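Alpha,alpha-trehalose-phosphate synthase (UDP-forming) (Burkholderia vietnamiensis, PDB 5TVG) is a synthase of glycosyltransferase family 20 with the two-domain GT-B architecture, and holds uridine-5'-diphosphate. Local coordinates at residues Val34-Ala39 and Ser451-Thr456; Val304-Pro309 and Arg348-Asn353. All coordinates share one frame; numbering follows the deposited sequence.

Contact 1: Val34-Ala39 and Ser451-Thr456; sequences VGVMDA and SVWRDT
Arg-454 of helix 450-461 reaches across to helix 31-43 and donates NH1 to Gly-35 O at 3.0 Å. The N-H...O angle of 175° makes the bond nearly straight; the oxygen lies in the guanidinium plane, although the donor stands well above the plane of the carbonyl. Asp-38 approaches differently. Its CB lies over one face of the guanidinium, offset toward the rim, and Asp-38 OD2 is 3.5 Å from Arg-454 NH2 but far out of that plane, so the salt bridge is one of charge alone. The bend of Arg-454 at chi3 (70°) turns the guanidinium back toward the Gly-35 carbonyl, while Arg-454 CD packs on Ala-39 CB at 3.9 Å. The Arg-454 side chain is thus a knob in a hole formed by Gly-35, Val-36, Asp-38 and Ala-39. Beside it, the Trp-453 ring comes edge-on to Gly-35, Trp-453 CZ3 lying 3.8 Å from Gly-35 CA. The axes of segments 34-39 and 451-456 cross at -49°. Farther out, Tyr-238 OH bonds Arg-454 NH2. As in the GT-B fold, a late helix returns to the N-terminal domain, packing beside strand 12-16; the buried arginine's N-H groups are partly satisfied by Gly-35 O and Tyr-238 OH, its charge probably partly offset by Asp-38.

Contact 2: Val304-Pro309 and Arg348-Asn353; sequences VQIAPP and RKYERN. With UDP (uridine-5'-diphosphate), chain I.
The Tyr-350 ring meets Ile-306 obliquely, Tyr-350 CD1 lying 3.8 Å from Ile-306 CD1, and the two side chains cross at about a right angle. Phe-358 of helix 352-361 adds an edge-to-face neighbour to the same ring. The guanidinium of Arg-352 has O2' of uridine-5'-diphosphate at its edge, near its plane. Arg-352 NE donates weakly to UDP O2' (3.1 Å) and UDP O3' (3.3 Å). With CG anti to the backbone N (chi1 -161°) and the chain extended from CG to NE, the arginine runs alongside the nucleoside, Arg-352 CG 3.3 Å from UDP O2. Glu-380 pairs with Arg-352 NH2 and also bonds the ligand, consistent with Glu-380, together with Ser-28 O on NH1, holding the arginine in place. No hydrogen bond joins the two segments; they meet by van der Waals packing, with Ile-306 CG2 3.6 Å from Arg-348 O and Pro-308 CB against Lys-349 CB. Toward the base, Pro-308 CG and Lys-349 CG come within 3.6 and 3.5 Å of UDP O4. The loop that follows strand 301-306 and the one leading into helix 352-361 therefore border the nucleotide pocket, placing aliphatic carbons of Pro-308 and Lys-349 beside O4. Within these segments the polar hold is the weak, shared donation of Arg-352 NE; Arg-273, Lys-278, Leu-376, Val-377 and Glu-380 supply further hydrogen bonds.

How the contacts relate
The pair illustrates how one GT-B protein uses different chemistry in different places. Contact 1 is a buried helix-helix joint between segments 412 residues apart, beside the mixed sheet that contains strand 12-16; contact 2 is only partly buried, lies at the end of strand 301-306 in the parallel sheet, and borders the nucleotide. They share no helix or strand. Along the chain, 304-309 and 348-353 are nested inside the loop that contact 1 closes; the centres stand 26 Å apart, with nearest atoms about 6 Å apart and not touching. An arginine matters in both: Arg-454 in contact 1 bridges two helices, whereas Arg-352 in contact 2 meets both the ligand and protein groups.

Contact 1: Val34-Ala39 and Ser451-Thr456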
# COMPACT_ATOMS: atom_id res chain seq x y z
N VAL A 34 -39.89 -9.07 -4.53
CA VAL A 34 -40.88 -8.56 -5.47
C VAL A 34 -40.91 -9.45 -6.70
O VAL A 34 -41.95 -9.56 -7.35
CB VAL A 34 -40.66 -7.07 -5.78
CG1 VAL A 34 -39.45 -6.84 -6.70
CG2 VAL A 34 -41.97 -6.48 -6.34
N GLY A 35 -39.82 -10.16 -6.99
CA GLY A 35 -39.82 -11.07 -8.12
C GLY A 35 -40.70 -12.29 -7.91
O GLY A 35 -41.37 -12.74 -8.86
N VAL A 36 -40.76 -12.83 -6.68
CA VAL A 36 -41.36 -14.15 -6.45
C VAL A 36 -42.65 -14.14 -5.64
O VAL A 36 -43.38 -15.14 -5.67
CB VAL A 36 -40.34 -15.12 -5.79
CG1 VAL A 36 -39.11 -15.27 -6.66
CG2 VAL A 36 -39.98 -14.66 -4.36
N MET A 37 -43.00 -13.03 -4.98
CA MET A 37 -44.07 -13.08 -3.98
C MET A 37 -45.40 -13.49 -4.59
O MET A 37 -46.15 -14.26 -3.97
CB MET A 37 -44.18 -11.72 -3.27
CG MET A 37 -45.04 -11.77 -2.02
SD MET A 37 -44.44 -12.95 -0.77
CE MET A 37 -42.88 -12.16 -0.31
N ASP A 38 -45.75 -12.96 -5.77
CA ASP A 38 -47.05 -13.28 -6.36
C ASP A 38 -47.18 -14.77 -6.64
O ASP A 38 -48.25 -15.35 -6.43
CB ASP A 38 -47.29 -12.48 -7.64
CG ASP A 38 -47.65 -11.02 -7.34
OD1 ASP A 38 -48.12 -10.74 -6.22
OD2 ASP A 38 -47.43 -10.16 -8.22
N ALA A 39 -46.10 -15.42 -7.07
CA ALA A 39 -46.14 -16.85 -7.24
C ALA A 39 -46.23 -17.57 -5.88
O ALA A 39 -46.94 -18.58 -5.76
CB ALA A 39 -44.93 -17.31 -8.04
N SER A 451 -43.03 -9.50 -14.43
CA SER A 451 -43.99 -10.61 -14.52
C SER A 451 -43.55 -11.68 -15.52
O SER A 451 -43.81 -12.86 -15.31
CB SER A 451 -45.37 -10.08 -14.91
OG SER A 451 -46.01 -9.56 -13.75
N VAL A 452 -42.93 -11.26 -16.63
CA VAL A 452 -42.50 -12.21 -17.66
C VAL A 452 -41.43 -13.13 -17.10
O VAL A 452 -41.44 -14.35 -17.35
CB VAL A 452 -42.00 -11.44 -18.91
CG1 VAL A 452 -41.44 -12.38 -20.00
CG2 VAL A 452 -43.11 -10.59 -19.52
N TRP A 453 -40.48 -12.58 -16.35
CA TRP A 453 -39.47 -13.42 -15.71
C TRP A 453 -40.12 -14.47 -14.80
O TRP A 453 -39.80 -15.66 -14.86
CB TRP A 453 -38.50 -12.53 -14.93
CG TRP A 453 -37.48 -13.25 -14.17
CD1 TRP A 453 -36.36 -13.84 -14.66
CD2 TRP A 453 -37.44 -13.43 -12.74
NE1 TRP A 453 -35.62 -14.39 -13.62
CE2 TRP A 453 -36.26 -14.14 -12.43
CE3 TRP A 453 -38.29 -13.05 -11.69
CZ2 TRP A 453 -35.91 -14.49 -11.12
CZ3 TRP A 453 -37.93 -13.40 -10.37
CH2 TRP A 453 -36.76 -14.12 -10.11
N ARG A 454 -41.03 -14.03 -13.93
CA ARG A 454 -41.64 -14.95 -12.98
C ARG A 454 -42.57 -15.94 -13.67
O ARG A 454 -42.48 -17.15 -13.44
CB ARG A 454 -42.36 -14.16 -11.90
CG ARG A 454 -43.23 -14.99 -11.00
CD ARG A 454 -43.83 -14.11 -9.94
NE ARG A 454 -44.83 -13.20 -10.47
CZ ARG A 454 -44.71 -11.88 -10.55
NH1 ARG A 454 -43.60 -11.26 -10.12
NH2 ARG A 454 -45.71 -11.17 -11.05
N ASP A 455 -43.49 -15.45 -14.52
CA ASP A 455 -44.49 -16.35 -15.11
C ASP A 455 -43.81 -17.35 -16.03
O ASP A 455 -44.14 -18.54 -16.03
CB ASP A 455 -45.56 -15.56 -15.86
CG ASP A 455 -46.41 -14.70 -14.93
OD1 ASP A 455 -46.45 -14.97 -13.72
OD2 ASP A 455 -47.08 -13.75 -15.40
N THR A 456 -42.79 -16.90 -16.77
CA THR A 456 -42.07 -17.79 -17.68
C THR A 456 -41.26 -18.83 -16.92
O THR A 456 -41.17 -19.98 -17.35
CB THR A 456 -41.14 -16.96 -18.59
OG1 THR A 456 -41.93 -16.16 -19.49
CG2 THR A 456 -40.17 -17.83 -19.36

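Contact 2: Val304-Pro309 and Arg348-Asn353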
# COMPACT_ATOMS: atom_id res chain seq x y z
N VAL A 304 -23.64 12.95 -8.10
CA VAL A 304 -24.02 12.34 -6.83
C VAL A 304 -23.82 10.84 -6.96
O VAL A 304 -24.39 10.21 -7.86
CB VAL A 304 -25.48 12.67 -6.44
CG1 VAL A 304 -25.93 11.76 -5.24
CG2 VAL A 304 -25.64 14.16 -6.10
N GLN A 305 -22.99 10.26 -6.10
CA GLN A 305 -22.78 8.82 -6.07
C GLN A 305 -23.22 8.31 -4.70
O GLN A 305 -22.53 8.54 -3.69
CB GLN A 305 -21.33 8.43 -6.33
CG GLN A 305 -21.04 6.92 -6.09
CD GLN A 305 -21.58 6.03 -7.20
OE1 GLN A 305 -21.18 6.16 -8.36
NE2 GLN A 305 -22.51 5.11 -6.85
N ILE A 306 -24.35 7.63 -4.67
CA ILE A 306 -24.79 6.89 -3.49
C ILE A 306 -24.20 5.49 -3.63
O ILE A 306 -24.43 4.82 -4.64
CB ILE A 306 -26.32 6.84 -3.41
CG1 ILE A 306 -26.85 8.25 -3.13
CG2 ILE A 306 -26.78 5.81 -2.34
CD1 ILE A 306 -28.32 8.39 -3.27
N ALA A 307 -23.40 5.09 -2.64
CA ALA A 307 -22.62 3.86 -2.70
C ALA A 307 -22.56 3.24 -1.30
O ALA A 307 -21.56 3.37 -0.59
CB ALA A 307 -21.22 4.14 -3.25
N PRO A 308 -23.60 2.54 -0.88
CA PRO A 308 -23.57 1.88 0.42
C PRO A 308 -22.55 0.75 0.46
O PRO A 308 -22.33 0.07 -0.55
CB PRO A 308 -25.00 1.34 0.60
CG PRO A 308 -25.56 1.27 -0.82
CD PRO A 308 -24.89 2.36 -1.59
N PRO A 309 -21.88 0.56 1.60
CA PRO A 309 -20.89 -0.51 1.71
C PRO A 309 -21.53 -1.88 1.63
O PRO A 309 -22.71 -2.07 1.93
CB PRO A 309 -20.26 -0.28 3.09
CG PRO A 309 -20.51 1.17 3.36
CD PRO A 309 -21.85 1.45 2.76
N ARG A 348 -24.31 6.39 2.68
CA ARG A 348 -25.53 5.99 3.36
C ARG A 348 -26.47 5.28 2.39
O ARG A 348 -26.42 5.47 1.18
CB ARG A 348 -26.21 7.17 4.03
CG ARG A 348 -26.49 8.30 3.14
CD ARG A 348 -27.17 9.38 3.93
NE ARG A 348 -26.43 9.69 5.14
CZ ARG A 348 -26.68 10.74 5.90
NH1 ARG A 348 -27.66 11.58 5.57
NH2 ARG A 348 -25.95 10.96 6.99
N LYS A 349 -27.36 4.47 2.96
CA LYS A 349 -28.41 3.78 2.22
C LYS A 349 -29.69 4.61 2.25
O LYS A 349 -29.93 5.34 3.21
CB LYS A 349 -28.65 2.40 2.83
CG LYS A 349 -29.35 1.41 1.91
CD LYS A 349 -30.06 0.34 2.73
CE LYS A 349 -29.80 -1.05 2.16
NZ LYS A 349 -30.48 -1.28 0.86
N TYR A 350 -30.43 4.60 1.15
CA TYR A 350 -31.69 5.32 1.06
C TYR A 350 -32.82 4.36 0.73
O TYR A 350 -32.62 3.34 0.05
CB TYR A 350 -31.68 6.47 0.00
CG TYR A 350 -30.83 7.66 0.40
CD1 TYR A 350 -29.45 7.64 0.28
CD2 TYR A 350 -31.42 8.80 0.96
CE1 TYR A 350 -28.66 8.76 0.66
CE2 TYR A 350 -30.65 9.90 1.37
CZ TYR A 350 -29.27 9.87 1.21
OH TYR A 350 -28.51 10.96 1.61
N GLU A 351 -34.01 4.71 1.21
CA GLU A 351 -35.23 4.01 0.85
C GLU A 351 -35.37 3.98 -0.67
O GLU A 351 -35.18 5.01 -1.34
CB GLU A 351 -36.40 4.74 1.50
CG GLU A 351 -37.72 4.00 1.56
CD GLU A 351 -38.87 4.94 1.89
OE1 GLU A 351 -38.59 6.03 2.46
OE2 GLU A 351 -40.03 4.59 1.56
N ARG A 352 -35.70 2.81 -1.21
CA ARG A 352 -35.70 2.61 -2.67
C ARG A 352 -36.62 3.60 -3.38
O ARG A 352 -36.30 4.08 -4.47
CB ARG A 352 -36.10 1.17 -2.98
CG ARG A 352 -35.72 0.71 -4.35
CD ARG A 352 -35.72 -0.81 -4.51
NE ARG A 352 -35.94 -1.15 -5.91
CZ ARG A 352 -37.15 -1.26 -6.44
NH1 ARG A 352 -38.20 -1.07 -5.66
NH2 ARG A 352 -37.31 -1.57 -7.74
N ASN A 353 -37.76 3.94 -2.78
CA ASN A 353 -38.62 4.93 -3.41
C ASN A 353 -37.97 6.32 -3.47
O ASN A 353 -38.22 7.07 -4.42
CB ASN A 353 -39.95 5.01 -2.69
CG ASN A 353 -40.77 3.75 -2.88
OD1 ASN A 353 -41.60 3.42 -2.05
ND2 ASN A 353 -40.49 3.01 -3.96
N1 UDP I . -30.84 -0.43 -4.08
C2 UDP I . -31.57 0.19 -3.08
N3 UDP I . -30.85 1.02 -2.27
C4 UDP I . -29.50 1.29 -2.34
C5 UDP I . -28.80 0.60 -3.40
C6 UDP I . -29.48 -0.23 -4.21
O2 UDP I . -32.77 0.04 -2.94
O4 UDP I . -28.98 2.07 -1.50
C1' UDP I . -31.58 -1.35 -4.98
C2' UDP I . -31.82 -0.85 -6.41
O2' UDP I . -33.05 -0.16 -6.43
C3' UDP I . -31.97 -2.18 -7.16
C4' UDP I . -30.98 -3.08 -6.44
O4' UDP I . -30.86 -2.55 -5.10
O3' UDP I . -33.29 -2.71 -7.18
C5' UDP I . -29.61 -3.04 -7.06
O5' UDP I . -29.63 -4.16 -7.95
PA UDP I . -28.79 -4.16 -9.27
O1A UDP I . -29.35 -5.25 -10.11
O2A UDP I . -28.71 -2.77 -9.89
O3A UDP I . -27.31 -4.55 -8.80
PB UDP I . -26.91 -5.48 -7.58
O1B UDP I . -27.98 -6.58 -7.58
O2B UDP I . -25.66 -6.19 -8.07
O3B UDP I . -26.74 -4.71 -6.32